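Local coordinates for cellulosomal scaffoldin adaptor protein B (Acetivibrio cellulolyticus, PDB 3BWZ), which links components of the cellulosome as an adaptor scaffoldin, represented here by a type II cohesin module, a domain that probably binds a type II dockerin, at residues C37-Y43 and K86-S92; Y58-M63 and Q78-L84; I7-L11 and S127-E131; I21-N27 and T112-F118; K122-S126 and D168-A172. All blocks are in the same frame, centred on the assembly; numbering follows the deposited sequence.

Contact 1: residues C37-Y43 and K86-S92; sequences CQLNMKY and KGILNFS
With CG lodged between the backbone N and the carbonyl carbon in both F91 (chi1 58°) and Y43 (chi1 64°), each aromatic ring swings over the partner strand. L39 lays its CB over one face of the F91 ring, a CH-pi contact 4.3 Å from the ring centroid. In one of its two conformers M41 brings SD to the ring edge, 3.8 Å from F91 CE2, a Met-aromatic contact. The Y43 ring instead covers glycine backbone: G87 CA sits 3.7 Å from its centroid, while L89 CG meets the edge 3.8 Å from Y43 CE2. K42 bends at chi2 and chi4 so that NZ reaches two carbonyls, K86 O at 2.9 Å and Y43 O at 2.8 Å. Along the antiparallel strands, paired backbone bonds join L39/F91 and M41/L89, and Y43 N to G87 O follows. G87 and I88 both face D83 in a G1 beta bulge. Strand 34-42 continues the sheet to strand 126-130, strand 88-94 continues it to strand 77-83, and I26 of strand 21-29 packs on L39, M41 and F91 from within the beta sandwich.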
# COMPACT_ATOMS: atom_id res chain seq x y z
N CYS A 37 -1.05 -4.37 8.90
CA CYS A 37 -2.03 -4.55 7.85
C CYS A 37 -1.63 -5.65 6.89
O CYS A 37 -0.46 -6.01 6.80
CB CYS A 37 -2.26 -3.25 7.07
SG CYS A 37 -0.79 -2.56 6.27
N GLN A 38 -2.61 -6.17 6.18
CA GLN A 38 -2.40 -6.95 4.98
C GLN A 38 -3.18 -6.25 3.87
O GLN A 38 -4.35 -5.90 4.05
CB GLN A 38 -2.89 -8.40 5.11
CG GLN A 38 -2.69 -9.16 3.83
CD GLN A 38 -3.12 -10.61 3.84
OE1 GLN A 38 -3.80 -11.08 4.78
NE2 GLN A 38 -2.79 -11.32 2.78
N LEU A 39 -2.52 -6.03 2.73
CA LEU A 39 -3.08 -5.29 1.61
C LEU A 39 -2.91 -6.07 0.32
O LEU A 39 -1.92 -6.76 0.13
CB LEU A 39 -2.41 -3.92 1.48
CG LEU A 39 -2.46 -3.06 2.75
CD1 LEU A 39 -1.64 -1.80 2.55
CD2 LEU A 39 -3.88 -2.69 3.17
N ASN A 40 -3.87 -5.89 -0.57
CA ASN A 40 -3.86 -6.52 -1.89
C ASN A 40 -4.06 -5.43 -2.92
O ASN A 40 -5.16 -4.91 -3.08
CB ASN A 40 -4.97 -7.57 -1.95
CG ASN A 40 -4.91 -8.42 -3.18
OD1 ASN A 40 -5.78 -8.31 -4.10
ND2 ASN A 40 -3.89 -9.24 -3.27
N MET A 41 -2.98 -5.12 -3.63
CA MET A 41 -2.96 -4.05 -4.63
C MET A 41 -3.00 -4.64 -6.02
O MET A 41 -2.43 -5.70 -6.30
CB MET A 41 -1.72 -3.21 -4.51
CG MET A 41 -1.70 -2.40 -3.27
SD MET A 41 -0.18 -1.48 -3.08
CE MET A 41 -0.26 -0.29 -4.41
N LYS A 42 -3.65 -3.92 -6.93
CA LYS A 42 -3.76 -4.30 -8.34
C LYS A 42 -3.34 -3.13 -9.22
O LYS A 42 -3.69 -1.99 -8.98
CB LYS A 42 -5.21 -4.69 -8.65
CG LYS A 42 -5.50 -5.12 -10.07
CD LYS A 42 -4.97 -6.50 -10.38
CE LYS A 42 -5.22 -6.89 -11.82
NZ LYS A 42 -4.41 -6.08 -12.77
N TYR A 43 -2.57 -3.45 -10.24
CA TYR A 43 -2.14 -2.48 -11.25
C TYR A 43 -2.12 -3.18 -12.59
O TYR A 43 -2.18 -4.41 -12.66
CB TYR A 43 -0.77 -1.86 -10.90
CG TYR A 43 0.34 -2.87 -10.90
CD1 TYR A 43 1.13 -3.07 -12.01
CD2 TYR A 43 0.55 -3.69 -9.81
CE1 TYR A 43 2.12 -4.04 -12.04
CE2 TYR A 43 1.54 -4.67 -9.81
CZ TYR A 43 2.32 -4.85 -10.93
OH TYR A 43 3.27 -5.85 -10.94
N LYS A 86 0.03 -10.73 -13.63
CA LYS A 86 -1.34 -10.25 -13.46
C LYS A 86 -1.41 -8.84 -12.86
O LYS A 86 -2.42 -8.19 -12.94
CB LYS A 86 -2.16 -11.23 -12.60
CG LYS A 86 -2.28 -12.62 -13.21
CD LYS A 86 -3.36 -13.46 -12.53
CE LYS A 86 -3.36 -14.90 -13.00
NZ LYS A 86 -2.07 -15.57 -12.68
N GLY A 87 -0.33 -8.40 -12.24
CA GLY A 87 -0.29 -7.10 -11.59
C GLY A 87 -0.93 -7.11 -10.22
O GLY A 87 -1.72 -6.21 -9.90
N ILE A 88 -0.55 -8.07 -9.37
CA ILE A 88 -1.11 -8.17 -8.02
C ILE A 88 0.05 -8.16 -7.01
O ILE A 88 0.97 -8.96 -7.13
CB ILE A 88 -1.93 -9.47 -7.81
CG1 ILE A 88 -3.09 -9.57 -8.80
CG2 ILE A 88 -2.44 -9.56 -6.35
CD1 ILE A 88 -3.64 -10.97 -8.91
N LEU A 89 -0.02 -7.27 -6.02
CA LEU A 89 0.93 -7.21 -4.93
C LEU A 89 0.13 -7.51 -3.66
O LEU A 89 -0.75 -6.75 -3.28
CB LEU A 89 1.57 -5.82 -4.80
CG LEU A 89 2.15 -5.21 -6.07
CD1 LEU A 89 2.70 -3.80 -5.78
CD2 LEU A 89 3.24 -6.10 -6.67
N ASN A 90 0.46 -8.61 -2.99
CA ASN A 90 -0.21 -9.00 -1.74
C ASN A 90 0.87 -9.01 -0.67
O ASN A 90 1.84 -9.74 -0.79
CB ASN A 90 -0.86 -10.39 -1.94
CG ASN A 90 -1.66 -10.95 -0.74
OD1 ASN A 90 -2.63 -11.78 -0.95
ND2 ASN A 90 -1.21 -10.74 0.43
N PHE A 91 0.73 -8.18 0.36
CA PHE A 91 1.76 -8.09 1.36
C PHE A 91 1.18 -7.81 2.72
O PHE A 91 0.08 -7.28 2.85
CB PHE A 91 2.82 -7.03 0.98
CG PHE A 91 2.26 -5.65 0.77
CD1 PHE A 91 2.19 -4.73 1.79
CD2 PHE A 91 1.79 -5.27 -0.50
CE1 PHE A 91 1.65 -3.47 1.57
CE2 PHE A 91 1.27 -4.01 -0.72
CZ PHE A 91 1.22 -3.12 0.32
N SER A 92 1.97 -8.18 3.73
CA SER A 92 1.60 -7.98 5.12
C SER A 92 2.76 -7.33 5.84
O SER A 92 3.91 -7.72 5.62
CB SER A 92 1.26 -9.32 5.79
OG SER A 92 0.76 -9.10 7.11

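Contact 2: residues Y58-M63 and Q78-L84; sequences YTKSTM and QVADNDL
N82 turns its side-chain amide into the loop and spends both ND2 protons on carbonyls there: T59 O at 3.0 Å, with an N-H...O angle of 175°, and T62 O, also at 3.0 Å. Both acceptors lie in the amide plane, and the T62 bond uses a lone pair of that carbonyl, so the amide is fixed in rotation. Its remaining polar atom, N82 OD1, accepts from a water 2.9 Å away that also donates to T62 O. The backbone of the same residue joins in, N82 N donating to K60 O at 2.9 Å from above the carbonyl plane. The loop held in this way is a type I beta turn, T59 to T62, whose own closing bond is weak; an ST turn, S61 N to T59 OG1, and a bond from T59 N to T62 OG1 brace it. It docks on strand 77-83 of the cohesin sandwich, which pairs through V79 and D81 with strand 88-94. Two further waters bridge the surface, one donating to K60 O and to D81 OD1 (2.7 Å), the other donating to S61 O and accepting from A80 N (3.0 Å). Carbon-rich contacts close the flanks. L84 CD1 reaches to 3.3 Å from Y58 O, and A80 CB comes equally near T62 O, while M63, in one of its two conformers, crosses Q78 at about a right angle.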
# COMPACT_ATOMS: atom_id res chain seq x y z
N TYR A 58 10.66 -5.13 -8.78
CA TYR A 58 10.19 -6.12 -7.80
C TYR A 58 10.25 -7.49 -8.43
O TYR A 58 9.92 -7.65 -9.60
CB TYR A 58 8.73 -5.90 -7.43
CG TYR A 58 8.42 -4.80 -6.43
CD1 TYR A 58 9.24 -3.69 -6.26
CD2 TYR A 58 7.26 -4.87 -5.66
CE1 TYR A 58 8.92 -2.69 -5.36
CE2 TYR A 58 6.94 -3.88 -4.77
CZ TYR A 58 7.75 -2.78 -4.63
OH TYR A 58 7.38 -1.77 -3.75
N THR A 59 10.61 -8.48 -7.60
CA THR A 59 10.41 -9.89 -7.91
C THR A 59 9.07 -10.33 -7.31
O THR A 59 8.33 -9.54 -6.74
CB THR A 59 11.51 -10.74 -7.29
OG1 THR A 59 11.29 -10.76 -5.88
CG2 THR A 59 12.89 -10.20 -7.64
N LYS A 60 8.79 -11.62 -7.40
CA LYS A 60 7.61 -12.21 -6.80
C LYS A 60 7.59 -12.13 -5.28
O LYS A 60 6.57 -12.43 -4.69
CB LYS A 60 7.45 -13.66 -7.26
CG LYS A 60 7.15 -13.87 -8.73
CD LYS A 60 7.20 -15.36 -9.06
CE LYS A 60 7.47 -15.63 -10.51
NZ LYS A 60 7.88 -17.04 -10.71
N SER A 61 8.69 -11.75 -4.65
CA SER A 61 8.77 -11.68 -3.18
C SER A 61 9.11 -10.31 -2.61
O SER A 61 9.17 -10.16 -1.41
CB SER A 61 9.79 -12.71 -2.66
OG SER A 61 11.10 -12.48 -3.14
N THR A 62 9.32 -9.30 -3.46
CA THR A 62 9.76 -8.01 -2.97
C THR A 62 8.67 -7.31 -2.15
O THR A 62 7.53 -7.21 -2.57
CB THR A 62 10.17 -7.09 -4.12
OG1 THR A 62 11.13 -7.76 -4.96
CG2 THR A 62 10.69 -5.76 -3.64
N MET A 63 9.08 -6.81 -1.00
CA MET A 63 8.23 -6.04 -0.14
C MET A 63 8.20 -4.56 -0.59
O MET A 63 9.20 -4.04 -1.04
CB MET A 63 8.79 -6.19 1.27
CG MET A 63 7.95 -5.67 2.37
SD MET A 63 6.55 -6.74 2.66
CE MET A 63 5.54 -5.65 3.67
N GLN A 78 7.23 -8.89 7.93
CA GLN A 78 6.97 -8.40 6.57
C GLN A 78 7.08 -9.55 5.61
O GLN A 78 8.09 -10.26 5.61
CB GLN A 78 8.05 -7.38 6.15
CG GLN A 78 8.12 -6.16 6.96
CD GLN A 78 8.80 -5.09 6.21
OE1 GLN A 78 8.14 -4.28 5.57
NE2 GLN A 78 10.13 -5.06 6.26
N VAL A 79 6.05 -9.75 4.79
CA VAL A 79 6.13 -10.74 3.73
C VAL A 79 5.28 -10.27 2.57
O VAL A 79 4.26 -9.60 2.77
CB VAL A 79 5.74 -12.14 4.20
CG1 VAL A 79 4.33 -12.20 4.55
CG2 VAL A 79 6.12 -13.18 3.16
N ALA A 80 5.70 -10.63 1.38
CA ALA A 80 5.00 -10.29 0.15
C ALA A 80 4.96 -11.45 -0.80
O ALA A 80 5.91 -12.24 -0.88
CB ALA A 80 5.65 -9.07 -0.54
N ASP A 81 3.89 -11.52 -1.57
CA ASP A 81 3.78 -12.42 -2.70
C ASP A 81 3.13 -11.65 -3.84
O ASP A 81 2.01 -11.15 -3.70
CB ASP A 81 2.98 -13.68 -2.38
CG ASP A 81 2.99 -14.67 -3.52
OD1 ASP A 81 4.09 -15.08 -3.93
OD2 ASP A 81 1.93 -15.00 -4.04
N ASN A 82 3.87 -11.51 -4.94
CA ASN A 82 3.46 -10.69 -6.04
C ASN A 82 3.30 -11.53 -7.30
O ASN A 82 4.14 -12.37 -7.58
CB ASN A 82 4.51 -9.62 -6.30
CG ASN A 82 4.89 -8.86 -5.05
OD1 ASN A 82 4.01 -8.47 -4.27
ND2 ASN A 82 6.21 -8.62 -4.85
N ASP A 83 2.24 -11.28 -8.05
CA ASP A 83 2.05 -11.87 -9.37
C ASP A 83 2.30 -10.76 -10.37
O ASP A 83 1.44 -9.90 -10.59
CB ASP A 83 0.66 -12.47 -9.51
CG ASP A 83 0.47 -13.18 -10.82
OD1 ASP A 83 1.12 -12.82 -11.82
OD2 ASP A 83 -0.38 -14.09 -10.87
N LEU A 84 3.50 -10.73 -10.91
CA LEU A 84 3.93 -9.66 -11.80
C LEU A 84 3.30 -9.75 -13.18
O LEU A 84 3.25 -8.77 -13.89
CB LEU A 84 5.44 -9.64 -11.89
CG LEU A 84 6.17 -9.51 -10.57
CD1 LEU A 84 7.65 -9.70 -10.81
CD2 LEU A 84 5.88 -8.17 -9.87
O HOH W 1 6.77 -15.56 -4.10
O HOH W 2 8.54 -11.52 0.97
O HOH W 3 4.82 -6.15 -2.81

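Contact 3: residues I7-L11 and S127-E131; sequences IEIVL and SISFE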
# COMPACT_ATOMS: atom_id res chain seq x y z
N ILE A 7 -7.97 4.66 4.81
CA ILE A 7 -6.72 4.27 4.15
C ILE A 7 -6.88 4.70 2.70
O ILE A 7 -7.97 4.58 2.13
CB ILE A 7 -6.44 2.76 4.30
CG1 ILE A 7 -5.09 2.40 3.67
CG2 ILE A 7 -7.58 1.90 3.76
CD1 ILE A 7 -4.60 0.99 4.04
N GLU A 8 -5.80 5.22 2.12
CA GLU A 8 -5.82 5.79 0.78
C GLU A 8 -4.54 5.47 0.05
O GLU A 8 -3.46 5.49 0.63
CB GLU A 8 -5.97 7.32 0.86
CG GLU A 8 -6.12 8.01 -0.51
CD GLU A 8 -6.45 9.49 -0.45
OE1 GLU A 8 -6.52 10.05 0.64
OE2 GLU A 8 -6.61 10.09 -1.54
N ILE A 9 -4.65 5.27 -1.25
CA ILE A 9 -3.49 5.22 -2.14
C ILE A 9 -3.30 6.61 -2.73
O ILE A 9 -4.16 7.09 -3.45
CB ILE A 9 -3.65 4.19 -3.25
CG1 ILE A 9 -4.03 2.82 -2.69
CG2 ILE A 9 -2.40 4.14 -4.12
CD1 ILE A 9 -4.35 1.76 -3.78
N VAL A 10 -2.19 7.24 -2.40
CA VAL A 10 -1.88 8.62 -2.73
C VAL A 10 -0.69 8.65 -3.68
O VAL A 10 0.35 8.13 -3.34
CB VAL A 10 -1.58 9.46 -1.42
CG1 VAL A 10 -1.23 10.90 -1.75
CG2 VAL A 10 -2.79 9.39 -0.48
N LEU A 11 -0.82 9.28 -4.84
CA LEU A 11 0.30 9.41 -5.77
C LEU A 11 0.97 10.76 -5.66
O LEU A 11 0.32 11.78 -5.40
CB LEU A 11 -0.16 9.23 -7.22
CG LEU A 11 -0.97 7.98 -7.48
CD1 LEU A 11 -1.27 7.86 -8.99
CD2 LEU A 11 -0.32 6.75 -6.94
N SER A 127 -5.12 2.76 -13.43
CA SER A 127 -5.49 2.76 -12.01
C SER A 127 -4.59 1.88 -11.17
O SER A 127 -4.20 0.78 -11.60
CB SER A 127 -6.91 2.23 -11.86
OG SER A 127 -7.79 3.14 -12.47
N ILE A 128 -4.30 2.33 -9.96
CA ILE A 128 -3.66 1.54 -8.93
C ILE A 128 -4.73 1.37 -7.85
O ILE A 128 -5.20 2.35 -7.27
CB ILE A 128 -2.38 2.24 -8.38
CG1 ILE A 128 -1.35 2.45 -9.51
CG2 ILE A 128 -1.76 1.41 -7.25
CD1 ILE A 128 -0.36 3.56 -9.17
N SER A 129 -5.13 0.14 -7.59
CA SER A 129 -6.27 -0.13 -6.75
C SER A 129 -5.92 -1.07 -5.60
O SER A 129 -4.86 -1.71 -5.60
CB SER A 129 -7.39 -0.80 -7.52
OG SER A 129 -6.96 -1.89 -8.25
N PHE A 130 -6.83 -1.14 -4.63
CA PHE A 130 -6.88 -2.29 -3.72
C PHE A 130 -8.04 -3.12 -4.19
O PHE A 130 -9.06 -2.58 -4.61
CB PHE A 130 -7.18 -1.88 -2.30
CG PHE A 130 -6.10 -1.11 -1.61
CD1 PHE A 130 -6.39 0.05 -0.92
CD2 PHE A 130 -4.82 -1.62 -1.54
CE1 PHE A 130 -5.44 0.72 -0.22
CE2 PHE A 130 -3.83 -0.94 -0.84
CZ PHE A 130 -4.16 0.25 -0.17
N GLU A 131 -7.93 -4.45 -4.11
CA GLU A 131 -8.96 -5.37 -4.63
C GLU A 131 -9.17 -6.53 -3.68
O GLU A 131 -8.20 -7.08 -3.16
CB GLU A 131 -8.55 -5.90 -6.01
CG GLU A 131 -8.64 -4.85 -7.13
CD GLU A 131 -8.82 -5.46 -8.52
OE1 GLU A 131 -9.50 -4.84 -9.36
OE2 GLU A 131 -8.28 -6.56 -8.78
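The F130 ring carries I9 on one face: I9 CD1 stands 3.7 Å from the ring centroid, only 5° off the normal and thus over the centre, a well-formed CH-pi contact. The branch lies along the ring rather than touching at one point, since I9 CG1 also comes within 3.5 Å of F130 CE1. I7 approaches the same ring obliquely, its CG1 4.3 Å from F130 CE1. M41 of strand 34-42 and T143 of strand 143-147 also pack on the phenylalanine. The reach of I9 follows from its torsions: CG1 is anti to the carbonyl carbon (chi1 -52°) and chi2 is extended (174°), which sets CD1 over the ring and at the same time 3.6 Å from I128 O. I9 CG2 then faces I128 CG2, and further along L11 CD2 meets I128 CD1 at 3.9 Å. The two strands run nearly antiparallel, but their axes stay 8.3 Å apart, so side chains alone span the gap. Strand 158-165 pairs with both, parallel to strand 6-11 and antiparallel to strand 126-130, and so spans the two layers of the cohesin jelly-roll sandwich. F130 N is bonded outside the contact, to Q161 OE1. With no hydrogen bond between the two segments, adhesion here rests on the fit of aliphatic branches against each other and against one aromatic face, as expected of a hydrophobic interior.

Contact 4: residues I21-N27 and T112-F118; sequences IVTASIN and TVAVVKF
The hydroxyl of T112 donates to N27 OD1 at 2.7 Å, the two side chains lying alongside and pointing the same way. The donor stands 47° out of the carbonyl plane of the asparagine, so the bond is short but does not follow a lone pair. At the other end of the same sheet face K117 lies beside T23, bent at chi4 (-75°) so that NZ folds back to give a bond of 2.9 Å to T23 OG1. The methyl T23 CG2 is pressed against V115 CG1 at 3.3 Å, tighter than usual van der Waals contact. These side chains share one face of two antiparallel strands, whose backbones are joined by paired bonds at V22/F118 and A24/V116. Strand 6-11 pairs with strand 21-29 along its other edge, making this region one layer of the cohesin beta sandwich. The register shifts near N27: three steps from T112 to V115 face two from S25 to N27. V113, with psi -29°, takes up the extra residue in a manner consistent with a beta bulge, and its N bonds I26 O at 2.8 Å. Towards the interior V113 CG2 meets I26 CG2 at 3.5 Å in one of the two I26 conformers. F118 offers its ring edge to A24, with CE1 4.2 Å from A24 CB, and the Y43 ring meets it as well.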
# COMPACT_ATOMS: atom_id res chain seq x y z
N ILE A 21 9.05 7.72 -12.64
CA ILE A 21 8.63 6.97 -11.46
C ILE A 21 7.46 7.70 -10.80
O ILE A 21 7.54 8.90 -10.52
CB ILE A 21 9.79 6.80 -10.45
CG1 ILE A 21 11.00 6.15 -11.13
CG2 ILE A 21 9.33 5.99 -9.24
CD1 ILE A 21 10.73 4.85 -11.85
N VAL A 22 6.40 6.96 -10.54
CA VAL A 22 5.26 7.44 -9.79
C VAL A 22 5.28 6.74 -8.44
O VAL A 22 5.35 5.50 -8.37
CB VAL A 22 3.94 7.09 -10.54
CG1 VAL A 22 2.72 7.45 -9.69
CG2 VAL A 22 3.89 7.76 -11.90
N THR A 23 5.25 7.51 -7.36
CA THR A 23 5.33 6.95 -6.02
C THR A 23 3.95 6.90 -5.42
O THR A 23 3.31 7.94 -5.23
CB THR A 23 6.29 7.78 -5.16
OG1 THR A 23 7.60 7.78 -5.76
CG2 THR A 23 6.41 7.21 -3.76
N ALA A 24 3.50 5.69 -5.11
CA ALA A 24 2.22 5.46 -4.47
C ALA A 24 2.47 5.26 -2.97
O ALA A 24 3.05 4.27 -2.53
CB ALA A 24 1.54 4.23 -5.07
N SER A 25 2.00 6.21 -2.18
CA SER A 25 2.07 6.14 -0.74
C SER A 25 0.76 5.63 -0.19
O SER A 25 -0.31 6.11 -0.54
CB SER A 25 2.35 7.53 -0.16
OG SER A 25 3.62 7.99 -0.56
N ILE A 26 0.84 4.61 0.66
CA ILE A 26 -0.33 4.01 1.29
C ILE A 26 -0.49 4.67 2.65
O ILE A 26 0.29 4.42 3.57
CB ILE A 26 -0.22 2.50 1.43
CG1 ILE A 26 0.01 1.81 0.07
CG2 ILE A 26 -1.49 1.98 2.09
CD1 ILE A 26 0.53 0.45 0.18
N ASN A 27 -1.47 5.56 2.76
CA ASN A 27 -1.62 6.45 3.89
C ASN A 27 -2.85 6.11 4.69
O ASN A 27 -3.95 6.02 4.14
CB ASN A 27 -1.70 7.92 3.45
CG ASN A 27 -0.42 8.41 2.83
OD1 ASN A 27 0.60 7.74 2.86
ND2 ASN A 27 -0.47 9.59 2.24
N THR A 112 2.18 6.92 6.71
CA THR A 112 2.35 6.14 5.49
C THR A 112 2.85 4.76 5.88
O THR A 112 3.94 4.64 6.46
CB THR A 112 3.35 6.85 4.54
OG1 THR A 112 2.85 8.16 4.23
CG2 THR A 112 3.60 6.05 3.27
N VAL A 113 2.07 3.74 5.61
CA VAL A 113 2.44 2.40 6.01
C VAL A 113 3.49 1.79 5.10
O VAL A 113 4.23 0.93 5.56
CB VAL A 113 1.21 1.48 6.16
CG1 VAL A 113 0.27 1.99 7.22
CG2 VAL A 113 0.49 1.24 4.91
N ALA A 114 3.50 2.17 3.84
CA ALA A 114 4.35 1.57 2.84
C ALA A 114 4.29 2.44 1.61
O ALA A 114 3.34 3.21 1.42
CB ALA A 114 3.85 0.14 2.51
N VAL A 115 5.30 2.28 0.75
CA VAL A 115 5.38 2.98 -0.51
C VAL A 115 5.66 1.97 -1.61
O VAL A 115 6.51 1.09 -1.47
CB VAL A 115 6.53 4.01 -0.42
CG1 VAL A 115 6.81 4.66 -1.72
CG2 VAL A 115 6.22 5.05 0.62
N VAL A 116 4.92 2.11 -2.71
CA VAL A 116 5.19 1.32 -3.92
C VAL A 116 5.48 2.31 -5.03
O VAL A 116 4.63 3.12 -5.39
CB VAL A 116 4.03 0.37 -4.31
CG1 VAL A 116 4.44 -0.42 -5.57
CG2 VAL A 116 3.71 -0.56 -3.16
N LYS A 117 6.68 2.21 -5.60
CA LYS A 117 7.06 3.01 -6.74
C LYS A 117 6.80 2.22 -8.01
O LYS A 117 7.06 1.04 -8.09
CB LYS A 117 8.52 3.40 -6.62
CG LYS A 117 8.74 4.40 -5.50
CD LYS A 117 10.20 4.63 -5.20
CE LYS A 117 10.40 5.72 -4.20
NZ LYS A 117 10.19 7.07 -4.80
N PHE A 118 6.32 2.94 -9.02
CA PHE A 118 6.02 2.37 -10.32
C PHE A 118 6.72 3.13 -11.43
O PHE A 118 6.61 4.35 -11.52
CB PHE A 118 4.51 2.38 -10.61
CG PHE A 118 3.70 1.48 -9.74
CD1 PHE A 118 3.06 1.97 -8.61
CD2 PHE A 118 3.52 0.15 -10.07
CE1 PHE A 118 2.30 1.14 -7.83
CE2 PHE A 118 2.75 -0.68 -9.29
CZ PHE A 118 2.14 -0.17 -8.18

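Contact 5: residues K122-S126 and D168-A172; sequences KEETS and DMIKA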
# COMPACT_ATOMS: atom_id res chain seq x y z
N LYS A 122 4.03 2.79 -20.33
CA LYS A 122 3.18 3.30 -21.41
C LYS A 122 2.40 4.49 -20.91
O LYS A 122 1.97 4.50 -19.76
CB LYS A 122 2.17 2.22 -21.88
CG LYS A 122 2.80 0.95 -22.34
CD LYS A 122 1.77 -0.02 -22.92
CE LYS A 122 1.22 0.41 -24.26
NZ LYS A 122 2.28 0.47 -25.30
N GLU A 123 2.21 5.46 -21.78
CA GLU A 123 1.46 6.64 -21.47
C GLU A 123 -0.02 6.42 -21.75
O GLU A 123 -0.49 6.58 -22.86
CB GLU A 123 2.01 7.80 -22.30
CG GLU A 123 1.52 9.17 -21.91
CD GLU A 123 2.10 9.69 -20.65
OE1 GLU A 123 1.72 10.79 -20.23
OE2 GLU A 123 2.94 9.00 -20.04
N GLU A 124 -0.73 5.99 -20.72
CA GLU A 124 -2.11 5.59 -20.80
C GLU A 124 -2.74 5.81 -19.44
O GLU A 124 -2.13 5.49 -18.43
CB GLU A 124 -2.14 4.09 -21.15
CG GLU A 124 -3.44 3.33 -21.17
CD GLU A 124 -3.18 1.86 -21.54
OE1 GLU A 124 -3.95 1.00 -21.11
OE2 GLU A 124 -2.15 1.59 -22.20
N THR A 125 -3.99 6.26 -19.40
CA THR A 125 -4.70 6.40 -18.15
C THR A 125 -4.77 5.02 -17.49
O THR A 125 -5.16 4.04 -18.12
CB THR A 125 -6.12 6.92 -18.40
OG1 THR A 125 -6.03 8.08 -19.24
CG2 THR A 125 -6.84 7.24 -17.08
N SER A 126 -4.46 4.93 -16.21
CA SER A 126 -4.39 3.64 -15.54
C SER A 126 -4.59 3.81 -14.03
O SER A 126 -4.23 4.81 -13.44
CB SER A 126 -3.03 3.03 -15.85
OG SER A 126 -2.98 1.63 -15.59
N ASP A 168 -5.03 13.03 -17.49
CA ASP A 168 -4.43 13.97 -18.45
C ASP A 168 -3.02 13.50 -18.74
O ASP A 168 -2.31 13.05 -17.84
CB ASP A 168 -4.39 15.37 -17.87
CG ASP A 168 -5.76 15.86 -17.52
OD1 ASP A 168 -6.66 15.95 -18.35
OD2 ASP A 168 -5.97 16.11 -16.29
N MET A 169 -2.62 13.62 -20.01
CA MET A 169 -1.31 13.17 -20.48
C MET A 169 -0.64 14.27 -21.28
O MET A 169 -1.30 15.04 -21.98
CB MET A 169 -1.49 11.95 -21.37
CG MET A 169 -1.71 10.71 -20.55
SD MET A 169 -2.24 9.30 -21.52
CE MET A 169 -3.97 9.75 -21.75
N ILE A 170 0.69 14.35 -21.17
CA ILE A 170 1.47 15.27 -22.00
C ILE A 170 1.83 14.47 -23.24
O ILE A 170 2.86 13.80 -23.32
CB ILE A 170 2.69 15.86 -21.27
CG1 ILE A 170 2.28 16.86 -20.18
CG2 ILE A 170 3.54 16.67 -22.24
CD1 ILE A 170 1.53 16.34 -18.99
N LYS A 171 0.93 14.55 -24.20
CA LYS A 171 0.98 13.75 -25.42
C LYS A 171 0.25 14.54 -26.48
O LYS A 171 -0.93 14.78 -26.36
CB LYS A 171 0.28 12.41 -25.18
CG LYS A 171 1.13 11.36 -24.49
CD LYS A 171 2.30 10.86 -25.35
CE LYS A 171 3.61 11.60 -25.09
NZ LYS A 171 4.72 10.97 -25.87
N ALA A 172 0.97 14.95 -27.52
CA ALA A 172 0.36 15.80 -28.56
C ALA A 172 -0.62 14.98 -29.37
O ALA A 172 -0.23 13.95 -29.91
CB ALA A 172 1.45 16.41 -29.44
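E123 and K171 carry opposite charges yet meet through their aliphatic parts: E123 CG lies 3.4 Å from K171 CG, whereas E123 OE1 and K171 NZ stay 6.4 Å apart. Their contact joins the loop leading into strand 126-130 to the tail that follows strand 158-165, the last strand of the cohesin fold; this tail is probably part of the extended intermodular linker, and I170 forms the centre of an inverse gamma turn in it. M169 slides past E123 in the opposite direction, placing its CG 3.4 Å from E123 OE1 and its SD 3.5 Å from E123 O. Both M169 and K171 have a second conformer, and both touch crystal neighbours, so the tail-side distances hold for one conformer and may owe something to crystal packing. No hydrogen bond joins the segments; the tail is tied instead to T15, whose OG1 bonds D168 O. M169 bends at chi3 (-77°), and its CE ends 3.7 Å from T125 OG1, a hydroxyl bonded to N166 O.

How the contacts relate
Contacts 1, 3 and 4 make up the body of the sandwich, while contacts 2 and 5 lie at its surface. Contacts 1 and 4 are both antiparallel strand pairings with a mostly polar face, I88 and V115 among the polar groups, and an apolar one; their apolar faces meet where F91 packs on I26 and Y43 on F118. Contact 3 spans the interior without hydrogen bonds, each of its strands lying beside a strand of contact 1 or contact 4. Strand 77-83 of contact 2 extends the sheet of contact 1, probably through hydrogen bonds from D81 N and D83 N; there an asparagine amide, one backbone bond and bridging waters hold the loop. Contact 5 is looser, consistent with the chain leaving the module.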